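Group 1 truncated hemoglobin (Tetrahymena pyriformis, PDB 3AQ9) probably binds oxygen at a single heme of a 2/2 globin fold and is linked to nitric oxide detoxification. Local coordinates at residues A19-P22 and L23-K27; T41-D44 and H45-K48; T51-L54 and T55-L58; K67-T70 and E71-K74. The protein carries 1 engineered substitution. One frame throughout, in Å; residues are numbered along the deposited sequence.

Contact 1. Residues A19-P22 and L23-K27; sequences AAVP and LFYKK
V21 and Y25, one turn apart on helix 13-28, the B helix of the 2/2 globin fold, give a worked example of how an i to i+4 pair prepares a face for other helices. The two side chains run side by side and point the same way. V21 places CG1 anti to its backbone N (chi1 180°), which brings this methyl within 3.8 Å of Y25 CD1; its other methyl, CG2, faces T51 of helix 43-57. Y25 is held on a second front by F24, whose CE2 lies 3.7 Å above one face of the tyrosine ring, shifted toward the rim, while F38 meets Y25 edge-to-face. These neighbours probably restrict the phenol, and its OH makes a weak hydrogen bond to Q46, consistent with Y25 being the B10 residue of the distal network.

The backbone shows what a proline costs. P22 has no N-H to offer to the preceding turn, and the helix kinks there, yet the bonds after it resume: F24 N reaches A20 O at 2.8 Å, Y25 N reaches V21 O at 2.8 Å, and P22 itself still accepts through its carbonyl. The F24 ring also packs on I86 and T93 of helix 80-96, and V21 O lies at its edge, 3.9 Å from F24 CD2.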
loop_
_atom_site.group_PDB
_atom_site.type_symbol
_atom_site.label_atom_id
_atom_site.label_comp_id
_atom_site.label_asym_id
_atom_site.label_seq_id
_atom_site.Cartn_x
_atom_site.Cartn_y
_atom_site.Cartn_z
ATOM N N ALA A 19 4.493 11.366 -0.884
ATOM C CA ALA A 19 5.802 10.915 -1.436
ATOM C C ALA A 19 5.901 9.353 -1.395
ATOM O O ALA A 19 6.433 8.734 -2.314
ATOM C CB ALA A 19 6.951 11.558 -0.639
ATOM N N ALA A 20 5.340 8.712 -0.386
ATOM C CA ALA A 20 5.531 7.260 -0.240
ATOM C C ALA A 20 4.792 6.468 -1.339
ATOM O O ALA A 20 5.330 5.507 -1.880
ATOM C CB ALA A 20 4.973 6.863 1.130
ATOM N N VAL A 21 3.554 6.886 -1.660
ATOM C CA VAL A 21 2.823 6.026 -2.636
ATOM C C VAL A 21 3.499 5.979 -4.016
ATOM O O VAL A 21 3.651 4.877 -4.542
ATOM C CB VAL A 21 1.322 6.354 -2.689
ATOM C CG1 VAL A 21 0.657 5.420 -3.721
ATOM C CG2 VAL A 21 0.733 6.001 -1.304
ATOM N N PRO A 22 3.944 7.109 -4.593
ATOM C CA PRO A 22 4.600 7.003 -5.938
ATOM C C PRO A 22 5.953 6.320 -5.846
ATOM O O PRO A 22 6.394 5.661 -6.803
ATOM C CB PRO A 22 4.771 8.435 -6.402
ATOM C CG PRO A 22 3.852 9.262 -5.497
ATOM C CD PRO A 22 3.509 8.499 -4.254
ATOM N N LEU A 23 6.614 6.459 -4.680
ATOM C CA LEU A 23 7.902 5.724 -4.574
ATOM C C LEU A 23 7.642 4.220 -4.476
ATOM O O LEU A 23 8.291 3.369 -5.138
ATOM C CB LEU A 23 8.704 6.165 -3.335
ATOM C CG LEU A 23 10.043 5.430 -3.108
ATOM C CD1 LEU A 23 10.913 5.251 -4.460
ATOM C CD2 LEU A 23 10.837 6.159 -1.909
ATOM N N PHE A 24 6.619 3.849 -3.724
ATOM C CA PHE A 24 6.234 2.470 -3.604
ATOM C C PHE A 24 5.824 1.966 -4.979
ATOM O O PHE A 24 6.284 0.877 -5.385
ATOM C CB PHE A 24 5.042 2.465 -2.642
ATOM C CG PHE A 24 4.148 1.230 -2.711
ATOM C CD1 PHE A 24 4.618 -0.013 -2.176
ATOM C CD2 PHE A 24 2.877 1.297 -3.275
ATOM C CE1 PHE A 24 3.768 -1.139 -2.247
ATOM C CE2 PHE A 24 2.016 0.153 -3.296
ATOM C CZ PHE A 24 2.455 -1.032 -2.784
ATOM N N TYR A 25 5.036 2.724 -5.751
ATOM C CA TYR A 25 4.770 2.193 -7.139
ATOM C C TYR A 25 6.020 2.156 -8.008
ATOM O O TYR A 25 6.055 1.309 -8.916
ATOM C CB TYR A 25 3.624 2.975 -7.828
ATOM C CG TYR A 25 2.348 2.303 -7.376
ATOM C CD1 TYR A 25 1.434 2.949 -6.546
ATOM C CD2 TYR A 25 2.137 0.954 -7.752
ATOM C CE1 TYR A 25 0.318 2.224 -6.041
ATOM C CE2 TYR A 25 1.066 0.305 -7.323
ATOM C CZ TYR A 25 0.182 0.922 -6.496
ATOM O OH TYR A 25 -0.830 0.025 -6.188
ATOM N N LYS A 26 6.993 3.078 -7.877
ATOM C CA LYS A 26 8.207 2.911 -8.667
ATOM C C LYS A 26 8.828 1.540 -8.349
ATOM O O LYS A 26 9.355 0.866 -9.260
ATOM C CB LYS A 26 9.224 4.049 -8.324
ATOM C CG LYS A 26 10.560 3.968 -8.986
ATOM C CD LYS A 26 11.422 5.068 -8.403
ATOM C CE LYS A 26 12.771 5.407 -9.014
ATOM N NZ LYS A 26 13.485 4.173 -9.176
ATOM N N LYS A 27 8.783 1.114 -7.088
ATOM C CA LYS A 27 9.418 -0.182 -6.778
ATOM C C LYS A 27 8.510 -1.290 -7.267
ATOM O O LYS A 27 8.995 -2.263 -7.844
ATOM C CB LYS A 27 9.550 -0.316 -5.240
ATOM C CG LYS A 27 10.678 0.696 -4.794
ATOM C CD LYS A 27 10.831 0.451 -3.226
ATOM C CE LYS A 27 11.828 1.531 -2.642
ATOM N NZ LYS A 27 13.194 1.369 -3.147
#

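Contact 2. Residues T41-D44 and H45-K48; sequences TDMD and HQTK. With HEM (protoporphyrin IX containing Fe), chain C.
D42 and H45 turn their flat groups 61° apart and do not stack: H45 CB rests 3.7 Å from D42 CG, and H45 N comes down from above the carboxylate plane onto D42 OD1 at 3.0 Å. Another flat group, the carboxamide of Q46, lies over the distal face of the heme, on the side of the iron-bound water, with NE2 3.3 Å from heme C4D. The bend at chi2 (66°) folds the amide back over the porphyrin, and NE2 also donates to the engineered E50. At the heme's edge, T41 OG1 donates to propionate atom O2A at 2.7 Å, while T41 CG2 packs 3.7 Å from Q46 CB. Were Q46 replaced by an alanine, this part of the heme face would probably be uncovered, and E50 and the Y25 hydroxyl would lose their amide partner. Deeper in the turn, M43 O is gripped twice, by T47 N and, at 2.8 Å, by T47 OG1, which reach it from opposite faces of its plane and fix the threonine's rotation. Through its bond from H45 N, D42 is the N-cap of helix 43-57, the globin E helix, whose first turn carries Q46, probably the E7 residue, into the distal heme pocket.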
loop_
_atom_site.group_PDB
_atom_site.type_symbol
_atom_site.label_atom_id
_atom_site.label_comp_id
_atom_site.label_asym_id
_atom_site.label_seq_id
_atom_site.Cartn_x
_atom_site.Cartn_y
_atom_site.Cartn_z
ATOM N N THR A 41 -3.692 -0.426 -15.721
ATOM C CA THR A 41 -4.156 0.430 -14.657
ATOM C C THR A 41 -3.797 1.882 -14.874
ATOM O O THR A 41 -2.695 2.250 -15.328
ATOM C CB THR A 41 -3.577 -0.055 -13.278
ATOM O OG1 THR A 41 -4.082 -1.394 -12.994
ATOM C CG2 THR A 41 -4.078 0.823 -12.137
ATOM N N ASP A 42 -4.783 2.746 -14.642
ATOM C CA ASP A 42 -4.539 4.177 -14.731
ATOM C C ASP A 42 -3.775 4.495 -13.417
ATOM O O ASP A 42 -4.395 4.472 -12.302
ATOM C CB ASP A 42 -5.879 4.925 -14.776
ATOM C CG ASP A 42 -5.733 6.428 -14.652
ATOM O OD1 ASP A 42 -4.762 7.019 -14.086
ATOM O OD2 ASP A 42 -6.627 7.059 -15.235
ATOM N N MET A 43 -2.475 4.770 -13.501
ATOM C CA MET A 43 -1.665 4.881 -12.284
ATOM C C MET A 43 -1.930 6.205 -11.513
ATOM O O MET A 43 -1.738 6.243 -10.274
ATOM C CB MET A 43 -0.160 4.665 -12.549
ATOM C CG MET A 43 0.177 3.178 -12.982
ATOM S SD MET A 43 -0.326 1.967 -11.853
ATOM C CE MET A 43 0.423 2.441 -10.323
ATOM N N ASP A 44 -2.344 7.243 -12.203
ATOM C CA ASP A 44 -2.725 8.459 -11.453
ATOM C C ASP A 44 -3.930 8.143 -10.548
ATOM O O ASP A 44 -3.937 8.485 -9.326
ATOM C CB ASP A 44 -3.048 9.585 -12.400
ATOM C CG ASP A 44 -1.772 10.143 -13.073
ATOM O OD1 ASP A 44 -0.615 9.913 -12.542
ATOM O OD2 ASP A 44 -1.941 10.798 -14.117
ATOM N N HIS A 45 -4.934 7.491 -11.130
ATOM C CA HIS A 45 -6.071 7.094 -10.352
ATOM C C HIS A 45 -5.704 6.193 -9.195
ATOM O O HIS A 45 -6.203 6.293 -8.037
ATOM C CB HIS A 45 -7.130 6.362 -11.213
ATOM C CG HIS A 45 -8.456 6.288 -10.521
ATOM N ND1 HIS A 45 -8.996 5.111 -10.051
ATOM C CD2 HIS A 45 -9.278 7.287 -10.092
ATOM C CE1 HIS A 45 -10.151 5.370 -9.463
ATOM N NE2 HIS A 45 -10.339 6.673 -9.456
ATOM N N GLN A 46 -4.943 5.132 -9.490
ATOM C CA GLN A 46 -4.544 4.183 -8.484
ATOM C C GLN A 46 -3.722 4.854 -7.357
ATOM O O GLN A 46 -3.914 4.573 -6.145
ATOM C CB GLN A 46 -3.706 3.074 -9.163
ATOM C CG GLN A 46 -3.208 1.993 -8.141
ATOM C CD GLN A 46 -4.386 1.213 -7.551
ATOM O OE1 GLN A 46 -5.469 1.193 -8.169
ATOM N NE2 GLN A 46 -4.168 0.602 -6.388
ATOM N N THR A 47 -2.826 5.750 -7.766
ATOM C CA THR A 47 -2.052 6.428 -6.720
ATOM C C THR A 47 -2.996 7.245 -5.785
ATOM O O THR A 47 -2.841 7.259 -4.545
ATOM C CB THR A 47 -0.988 7.388 -7.405
ATOM O OG1 THR A 47 -0.052 6.529 -8.064
ATOM C CG2 THR A 47 -0.212 8.174 -6.327
ATOM N N LYS A 48 -3.987 7.892 -6.363
ATOM C CA LYS A 48 -4.887 8.658 -5.527
ATOM C C LYS A 48 -5.742 7.760 -4.602
ATOM O O LYS A 48 -5.842 7.989 -3.359
ATOM C CB LYS A 48 -5.868 9.394 -6.395
ATOM C CG LYS A 48 -6.714 10.411 -5.563
ATOM C CD LYS A 48 -8.174 9.888 -5.469
ATOM C CE LYS A 48 -9.052 11.180 -5.262
ATOM N NZ LYS A 48 -9.181 11.315 -3.752
HETATM C CHA HEM C . -6.729 -1.980 -6.697
HETATM C CHB HEM C . -2.991 -5.056 -7.525
HETATM C CHC HEM C . -2.356 -5.547 -2.772
HETATM C CHD HEM C . -4.997 -1.458 -2.168
HETATM C C1A HEM C . -5.777 -2.771 -7.316
HETATM C C2A HEM C . -5.665 -3.014 -8.763
HETATM C C3A HEM C . -4.635 -3.807 -8.967
HETATM C C4A HEM C . -4.060 -4.181 -7.695
HETATM C CMA HEM C . -4.032 -4.363 -10.269
HETATM C CAA HEM C . -6.548 -2.257 -9.834
HETATM C CBA HEM C . -7.420 -2.906 -10.931
HETATM C CGA HEM C . -7.606 -1.549 -11.849
HETATM O O1A HEM C . -8.444 -0.661 -11.450
HETATM O O2A HEM C . -6.700 -1.136 -12.671
HETATM C C1B HEM C . -2.573 -5.503 -6.239
HETATM C C2B HEM C . -1.649 -6.617 -6.110
HETATM C C3B HEM C . -1.554 -6.817 -4.785
HETATM C C4B HEM C . -2.346 -5.783 -4.171
HETATM C CMB HEM C . -0.979 -7.439 -7.210
HETATM C CAB HEM C . -0.732 -7.933 -4.127
HETATM C CBB HEM C . -1.399 -8.551 -3.164
HETATM C C1C HEM C . -2.965 -4.417 -2.199
HETATM C C2C HEM C . -2.786 -3.995 -0.831
HETATM C C3C HEM C . -3.505 -2.860 -0.719
HETATM C C4C HEM C . -4.131 -2.545 -1.968
HETATM C CMC HEM C . -1.869 -4.746 0.220
HETATM C CAC HEM C . -3.656 -1.896 0.517
HETATM C CBC HEM C . -3.310 -2.296 1.740
HETATM C C1D HEM C . -5.709 -1.279 -3.361
HETATM C C2D HEM C . -6.629 -0.185 -3.527
HETATM C C3D HEM C . -7.149 -0.368 -4.864
HETATM C C4D HEM C . -6.496 -1.534 -5.363
HETATM C CMD HEM C . -7.052 0.935 -2.565
HETATM C CAD HEM C . -8.142 0.522 -5.561
HETATM C CBD HEM C . -9.549 0.186 -5.307
HETATM C CGD HEM C . -10.437 1.265 -5.969
HETATM O O1D HEM C . -11.607 1.375 -5.615
HETATM O O2D HEM C . -10.011 1.816 -7.072
HETATM N NA HEM C . -4.771 -3.525 -6.731
HETATM N NB HEM C . -3.090 -4.923 -5.065
HETATM N NC HEM C . -3.782 -3.549 -2.862
HETATM N ND HEM C . -5.551 -2.110 -4.502
HETATM FE FE HEM C . -4.320 -3.554 -4.799
HETATM O O HOH W 1 -2.716 -2.075 -5.108
#

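Contact 3. Residues T51-L54 and T55-L58; sequences TDFL and TMLL. With HEM (protoporphyrin IX containing Fe), chain C.
On helix 43-57, F53 packs on M56 and L57 of the next turn and on the rim of the heme. Its CB starts against the porphyrin, 3.7 Å from heme methyl CMD, and CG stays by the same methyl. With CG anti to the backbone N (chi1 -171°), the ring then lies between the M56 methyl and the L57 methyl with the vinyl. On one flank CE1 meets the methyl CE of M56 at 3.6 Å, a contact made possible by the bends that curl the methionine chain back. On the other, F53 CE2 sits 3.5 Å from L57 CD2. The same F53 CE2 is 3.7 Å from heme vinyl atom CAC; the outer vinyl carbon CBC lies at the ring's edge, in its plane. Y64 adds an edge-to-face contact. With an alanine in place of F53, a gap is likely to open beside the vinyl and methyl groups, freeing the ends of M56 and L57 to turn. L54 supports the same vinyl, its CD2 3.9 Å from heme CBC. The polar side of the turn is closed by T55, whose OG1, at 2.7 Å, and N both donate to T51 O, from opposite faces of its plane. The chemistry is divided: hydroxyl and carbonyl are satisfied within the helix, and F53 and L54 probably hold this heme edge by shape and dispersion.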
loop_
_atom_site.group_PDB
_atom_site.type_symbol
_atom_site.label_atom_id
_atom_site.label_comp_id
_atom_site.label_asym_id
_atom_site.label_seq_id
_atom_site.Cartn_x
_atom_site.Cartn_y
_atom_site.Cartn_z
ATOM N N THR A 51 -3.382 6.192 -1.950
ATOM C CA THR A 51 -3.006 7.226 -0.934
ATOM C C THR A 51 -4.229 7.423 0.012
ATOM O O THR A 51 -4.056 7.433 1.248
ATOM C CB THR A 51 -2.671 8.550 -1.572
ATOM O OG1 THR A 51 -1.538 8.373 -2.479
ATOM C CG2 THR A 51 -2.270 9.618 -0.494
ATOM N N ASP A 52 -5.433 7.553 -0.544
ATOM C CA ASP A 52 -6.594 7.746 0.403
ATOM C C ASP A 52 -6.741 6.501 1.284
ATOM O O ASP A 52 -7.097 6.623 2.465
ATOM C CB ASP A 52 -7.911 7.863 -0.389
ATOM C CG ASP A 52 -8.034 9.204 -1.145
ATOM O OD1 ASP A 52 -8.923 9.323 -2.029
ATOM O OD2 ASP A 52 -7.319 10.191 -0.831
ATOM N N PHE A 53 -6.573 5.327 0.710
ATOM C CA PHE A 53 -6.794 4.094 1.489
ATOM C C PHE A 53 -5.762 3.934 2.627
ATOM O O PHE A 53 -6.111 3.724 3.791
ATOM C CB PHE A 53 -6.684 2.835 0.593
ATOM C CG PHE A 53 -7.107 1.603 1.320
ATOM C CD1 PHE A 53 -8.433 1.461 1.654
ATOM C CD2 PHE A 53 -6.177 0.553 1.590
ATOM C CE1 PHE A 53 -8.907 0.265 2.315
ATOM C CE2 PHE A 53 -6.615 -0.596 2.255
ATOM C CZ PHE A 53 -7.992 -0.768 2.614
ATOM N N LEU A 54 -4.469 4.079 2.305
ATOM C CA LEU A 54 -3.465 3.946 3.341
ATOM C C LEU A 54 -3.545 5.088 4.338
ATOM O O LEU A 54 -3.274 4.861 5.517
ATOM C CB LEU A 54 -2.036 3.854 2.760
ATOM C CG LEU A 54 -1.840 2.607 1.874
ATOM C CD1 LEU A 54 -0.340 2.796 1.227
ATOM C CD2 LEU A 54 -2.013 1.286 2.651
ATOM N N THR A 55 -3.908 6.305 3.924
ATOM C CA THR A 55 -4.062 7.410 4.882
ATOM C C THR A 55 -5.127 7.023 5.868
ATOM O O THR A 55 -4.982 7.235 7.049
ATOM C CB THR A 55 -4.496 8.648 4.124
ATOM O OG1 THR A 55 -3.333 9.020 3.261
ATOM C CG2 THR A 55 -4.738 9.847 5.046
ATOM N N MET A 56 -6.248 6.525 5.321
ATOM C CA MET A 56 -7.356 6.129 6.267
ATOM C C MET A 56 -6.858 4.973 7.171
ATOM O O MET A 56 -7.044 4.983 8.413
ATOM C CB MET A 56 -8.527 5.631 5.379
ATOM C CG MET A 56 -9.764 5.097 6.265
ATOM S SD MET A 56 -9.486 3.320 6.620
ATOM C CE MET A 56 -9.665 2.633 4.908
ATOM N N LEU A 57 -6.208 3.977 6.619
ATOM C CA LEU A 57 -5.926 2.757 7.409
ATOM C C LEU A 57 -4.934 3.086 8.552
ATOM O O LEU A 57 -4.983 2.466 9.643
ATOM C CB LEU A 57 -5.243 1.726 6.482
ATOM C CG LEU A 57 -5.517 0.295 6.516
ATOM C CD1 LEU A 57 -7.151 0.033 6.659
ATOM C CD2 LEU A 57 -5.003 -0.378 5.330
ATOM N N LEU A 58 -4.005 4.052 8.255
ATOM C CA LEU A 58 -2.982 4.346 9.204
ATOM C C LEU A 58 -3.320 5.494 10.123
ATOM O O LEU A 58 -2.460 5.979 10.879
ATOM C CB LEU A 58 -1.633 4.610 8.430
ATOM C CG LEU A 58 -1.198 3.351 7.607
ATOM C CD1 LEU A 58 0.136 3.776 6.822
ATOM C CD2 LEU A 58 -1.005 2.137 8.514
HETATM C CHA HEM C . -6.729 -1.980 -6.697
HETATM C CHB HEM C . -2.991 -5.056 -7.525
HETATM C CHC HEM C . -2.356 -5.547 -2.772
HETATM C CHD HEM C . -4.997 -1.458 -2.168
HETATM C C1A HEM C . -5.777 -2.771 -7.316
HETATM C C2A HEM C . -5.665 -3.014 -8.763
HETATM C C3A HEM C . -4.635 -3.807 -8.967
HETATM C C4A HEM C . -4.060 -4.181 -7.695
HETATM C CMA HEM C . -4.032 -4.363 -10.269
HETATM C CAA HEM C . -6.548 -2.257 -9.834
HETATM C CBA HEM C . -7.420 -2.906 -10.931
HETATM C CGA HEM C . -7.606 -1.549 -11.849
HETATM O O1A HEM C . -8.444 -0.661 -11.450
HETATM O O2A HEM C . -6.700 -1.136 -12.671
HETATM C C1B HEM C . -2.573 -5.503 -6.239
HETATM C C2B HEM C . -1.649 -6.617 -6.110
HETATM C C3B HEM C . -1.554 -6.817 -4.785
HETATM C C4B HEM C . -2.346 -5.783 -4.171
HETATM C CMB HEM C . -0.979 -7.439 -7.210
HETATM C CAB HEM C . -0.732 -7.933 -4.127
HETATM C CBB HEM C . -1.399 -8.551 -3.164
HETATM C C1C HEM C . -2.965 -4.417 -2.199
HETATM C C2C HEM C . -2.786 -3.995 -0.831
HETATM C C3C HEM C . -3.505 -2.860 -0.719
HETATM C C4C HEM C . -4.131 -2.545 -1.968
HETATM C CMC HEM C . -1.869 -4.746 0.220
HETATM C CAC HEM C . -3.656 -1.896 0.517
HETATM C CBC HEM C . -3.310 -2.296 1.740
HETATM C C1D HEM C . -5.709 -1.279 -3.361
HETATM C C2D HEM C . -6.629 -0.185 -3.527
HETATM C C3D HEM C . -7.149 -0.368 -4.864
HETATM C C4D HEM C . -6.496 -1.534 -5.363
HETATM C CMD HEM C . -7.052 0.935 -2.565
HETATM C CAD HEM C . -8.142 0.522 -5.561
HETATM C CBD HEM C . -9.549 0.186 -5.307
HETATM C CGD HEM C . -10.437 1.265 -5.969
HETATM O O1D HEM C . -11.607 1.375 -5.615
HETATM O O2D HEM C . -10.011 1.816 -7.072
HETATM N NA HEM C . -4.771 -3.525 -6.731
HETATM N NB HEM C . -3.090 -4.923 -5.065
HETATM N NC HEM C . -3.782 -3.549 -2.862
HETATM N ND HEM C . -5.551 -2.110 -4.502
HETATM FE FE HEM C . -4.320 -3.554 -4.799
HETATM O O HOH W 1 -2.716 -2.075 -5.108
#

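Contact 4. Residues K67-T70 and E71-K74; sequences KNMT and EAHK. With HEM (protoporphyrin IX containing Fe), chain C.
H73 and M69 meet at the proximal heme site, and metal coordination comes first. H73 NE2 binds the heme iron at 2.1 Å, opposite the water, which lies 2.2 Å from the iron, so H73 is the proximal histidine.

One hydrogen bond orients that ligand; others shape the turn before it. H73 ND1 donates to M69 O at 2.9 Å, on a carbonyl lone pair and only 8° out of the imidazole plane; this fixes the ring's rotation about the iron bond and would probably make the histidine a stronger donor to iron. N68 and E71 form a capping box: E71 N donates to N68 OD1 at 2.8 Å, and N68 N donates at 2.9 Å to E71 OE1 on its anti side. N68 manages this with CG in the crowded position between its backbone N and carbonyl carbon (chi1 71°), and its amide stacks on the E71 carboxylate, the planes 12° apart. K67 N ties the turn to the heme, reaching propionate atom O1D at 2.8 Å.

Apolar and sulfur contacts complete the site. M69 SD lies at the edge of the H73 ring and 3.6 Å from heme CHD, while A72 CB covers one imidazole face near its rim.

The short, weakly bonded helix 69-72 is backed by helix 115-118, where M118 touches both M69 and H73, and D117 O accepts from T70.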
loop_
_atom_site.group_PDB
_atom_site.type_symbol
_atom_site.label_atom_id
_atom_site.label_comp_id
_atom_site.label_asym_id
_atom_site.label_seq_id
_atom_site.Cartn_x
_atom_site.Cartn_y
_atom_site.Cartn_z
ATOM N N LYS A 67 -13.339 0.814 -3.520
ATOM C CA LYS A 67 -13.744 -0.508 -3.278
ATOM C C LYS A 67 -13.169 -1.161 -2.023
ATOM O O LYS A 67 -12.116 -0.783 -1.639
ATOM C CB LYS A 67 -13.237 -1.383 -4.460
ATOM C CG LYS A 67 -14.159 -1.049 -5.755
ATOM C CD LYS A 67 -13.514 -1.771 -6.958
ATOM C CE LYS A 67 -14.185 -1.236 -8.307
ATOM N NZ LYS A 67 -13.788 -2.244 -9.341
ATOM N N ASN A 68 -13.883 -2.129 -1.471
ATOM C CA ASN A 68 -13.236 -2.858 -0.354
ATOM C C ASN A 68 -12.097 -3.771 -0.952
ATOM O O ASN A 68 -11.952 -3.922 -2.207
ATOM C CB ASN A 68 -14.310 -3.656 0.441
ATOM C CG ASN A 68 -14.876 -4.862 -0.277
ATOM O OD1 ASN A 68 -14.180 -5.701 -0.832
ATOM N ND2 ASN A 68 -16.161 -5.021 -0.171
ATOM N N MET A 69 -11.307 -4.417 -0.094
ATOM C CA MET A 69 -10.130 -5.084 -0.650
ATOM C C MET A 69 -10.512 -6.399 -1.337
ATOM O O MET A 69 -9.690 -6.889 -2.116
ATOM C CB MET A 69 -9.109 -5.311 0.499
ATOM C CG MET A 69 -8.575 -3.964 1.048
ATOM S SD MET A 69 -7.581 -3.174 -0.287
ATOM C CE MET A 69 -8.710 -1.933 -0.884
ATOM N N THR A 70 -11.723 -6.944 -1.121
ATOM C CA THR A 70 -12.098 -8.123 -1.863
ATOM C C THR A 70 -12.499 -7.666 -3.286
ATOM O O THR A 70 -12.056 -8.255 -4.280
ATOM C CB THR A 70 -13.276 -8.865 -1.217
ATOM O OG1 THR A 70 -12.762 -9.296 0.089
ATOM C CG2 THR A 70 -13.742 -10.045 -2.058
ATOM N N GLU A 71 -13.391 -6.657 -3.326
ATOM C CA GLU A 71 -13.899 -6.166 -4.639
ATOM C C GLU A 71 -12.706 -5.651 -5.439
ATOM O O GLU A 71 -12.715 -5.785 -6.715
ATOM C CB GLU A 71 -14.815 -4.944 -4.393
ATOM C CG GLU A 71 -16.140 -5.357 -3.694
ATOM C CD GLU A 71 -16.969 -4.007 -3.098
ATOM O OE1 GLU A 71 -16.390 -2.864 -2.755
ATOM O OE2 GLU A 71 -18.240 -4.161 -2.974
ATOM N N ALA A 72 -11.802 -4.921 -4.784
ATOM C CA ALA A 72 -10.654 -4.254 -5.519
ATOM C C ALA A 72 -9.804 -5.323 -6.280
ATOM O O ALA A 72 -9.341 -5.037 -7.394
ATOM C CB ALA A 72 -9.782 -3.523 -4.607
ATOM N N HIS A 73 -9.713 -6.528 -5.737
ATOM C CA HIS A 73 -8.820 -7.552 -6.314
ATOM C C HIS A 73 -9.600 -8.744 -6.841
ATOM O O HIS A 73 -9.020 -9.840 -7.041
ATOM C CB HIS A 73 -7.739 -7.961 -5.294
ATOM C CG HIS A 73 -6.982 -6.752 -4.789
ATOM N ND1 HIS A 73 -7.336 -6.129 -3.600
ATOM C CD2 HIS A 73 -6.038 -5.983 -5.367
ATOM C CE1 HIS A 73 -6.567 -5.031 -3.446
ATOM N NE2 HIS A 73 -5.706 -5.046 -4.436
ATOM N N LYS A 74 -10.878 -8.532 -7.107
ATOM C CA LYS A 74 -11.768 -9.603 -7.519
ATOM C C LYS A 74 -11.296 -10.101 -8.895
ATOM O O LYS A 74 -10.917 -9.278 -9.770
ATOM C CB LYS A 74 -13.218 -9.057 -7.605
ATOM C CG LYS A 74 -14.215 -10.193 -7.785
ATOM C CD LYS A 74 -15.687 -9.839 -7.616
ATOM C CE LYS A 74 -16.315 -10.841 -6.537
ATOM N NZ LYS A 74 -17.783 -11.009 -6.837
HETATM C CHA HEM C . -6.729 -1.980 -6.697
HETATM C CHB HEM C . -2.991 -5.056 -7.525
HETATM C CHC HEM C . -2.356 -5.547 -2.772
HETATM C CHD HEM C . -4.997 -1.458 -2.168
HETATM C C1A HEM C . -5.777 -2.771 -7.316
HETATM C C2A HEM C . -5.665 -3.014 -8.763
HETATM C C3A HEM C . -4.635 -3.807 -8.967
HETATM C C4A HEM C . -4.060 -4.181 -7.695
HETATM C CMA HEM C . -4.032 -4.363 -10.269
HETATM C CAA HEM C . -6.548 -2.257 -9.834
HETATM C CBA HEM C . -7.420 -2.906 -10.931
HETATM C CGA HEM C . -7.606 -1.549 -11.849
HETATM O O1A HEM C . -8.444 -0.661 -11.450
HETATM O O2A HEM C . -6.700 -1.136 -12.671
HETATM C C1B HEM C . -2.573 -5.503 -6.239
HETATM C C2B HEM C . -1.649 -6.617 -6.110
HETATM C C3B HEM C . -1.554 -6.817 -4.785
HETATM C C4B HEM C . -2.346 -5.783 -4.171
HETATM C CMB HEM C . -0.979 -7.439 -7.210
HETATM C CAB HEM C . -0.732 -7.933 -4.127
HETATM C CBB HEM C . -1.399 -8.551 -3.164
HETATM C C1C HEM C . -2.965 -4.417 -2.199
HETATM C C2C HEM C . -2.786 -3.995 -0.831
HETATM C C3C HEM C . -3.505 -2.860 -0.719
HETATM C C4C HEM C . -4.131 -2.545 -1.968
HETATM C CMC HEM C . -1.869 -4.746 0.220
HETATM C CAC HEM C . -3.656 -1.896 0.517
HETATM C CBC HEM C . -3.310 -2.296 1.740
HETATM C C1D HEM C . -5.709 -1.279 -3.361
HETATM C C2D HEM C . -6.629 -0.185 -3.527
HETATM C C3D HEM C . -7.149 -0.368 -4.864
HETATM C C4D HEM C . -6.496 -1.534 -5.363
HETATM C CMD HEM C . -7.052 0.935 -2.565
HETATM C CAD HEM C . -8.142 0.522 -5.561
HETATM C CBD HEM C . -9.549 0.186 -5.307
HETATM C CGD HEM C . -10.437 1.265 -5.969
HETATM O O1D HEM C . -11.607 1.375 -5.615
HETATM O O2D HEM C . -10.011 1.816 -7.072
HETATM N NA HEM C . -4.771 -3.525 -6.731
HETATM N NB HEM C . -3.090 -4.923 -5.065
HETATM N NC HEM C . -3.782 -3.549 -2.862
HETATM N ND HEM C . -5.551 -2.110 -4.502
HETATM FE FE HEM C . -4.320 -3.554 -4.799
HETATM O O HOH W 1 -2.716 -2.075 -5.108
#

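Overall arrangement
Three helices carry the four contacts, in series along the chain: contact 1 on helix 13-28, contacts 2 and 3 on helix 43-57, contact 4 on helix 69-72. Contacts 2 and 3 adjoin in sequence, yet their centres are about 15 Å apart, so one helix serves the distal face and the rim of the heme in turn. Contact 1, centred about 12 Å from the centre of contact 2, packs behind contacts 2 and 3; its centre is about 21 Å from that of contact 4, on the other side of the chain's centre. Contact 4 meets contact 3 through F53 CZ and M69 CG, 3.6 Å apart. Contacts 2, 3 and 4 touch the heme, holding it between distal and proximal sides.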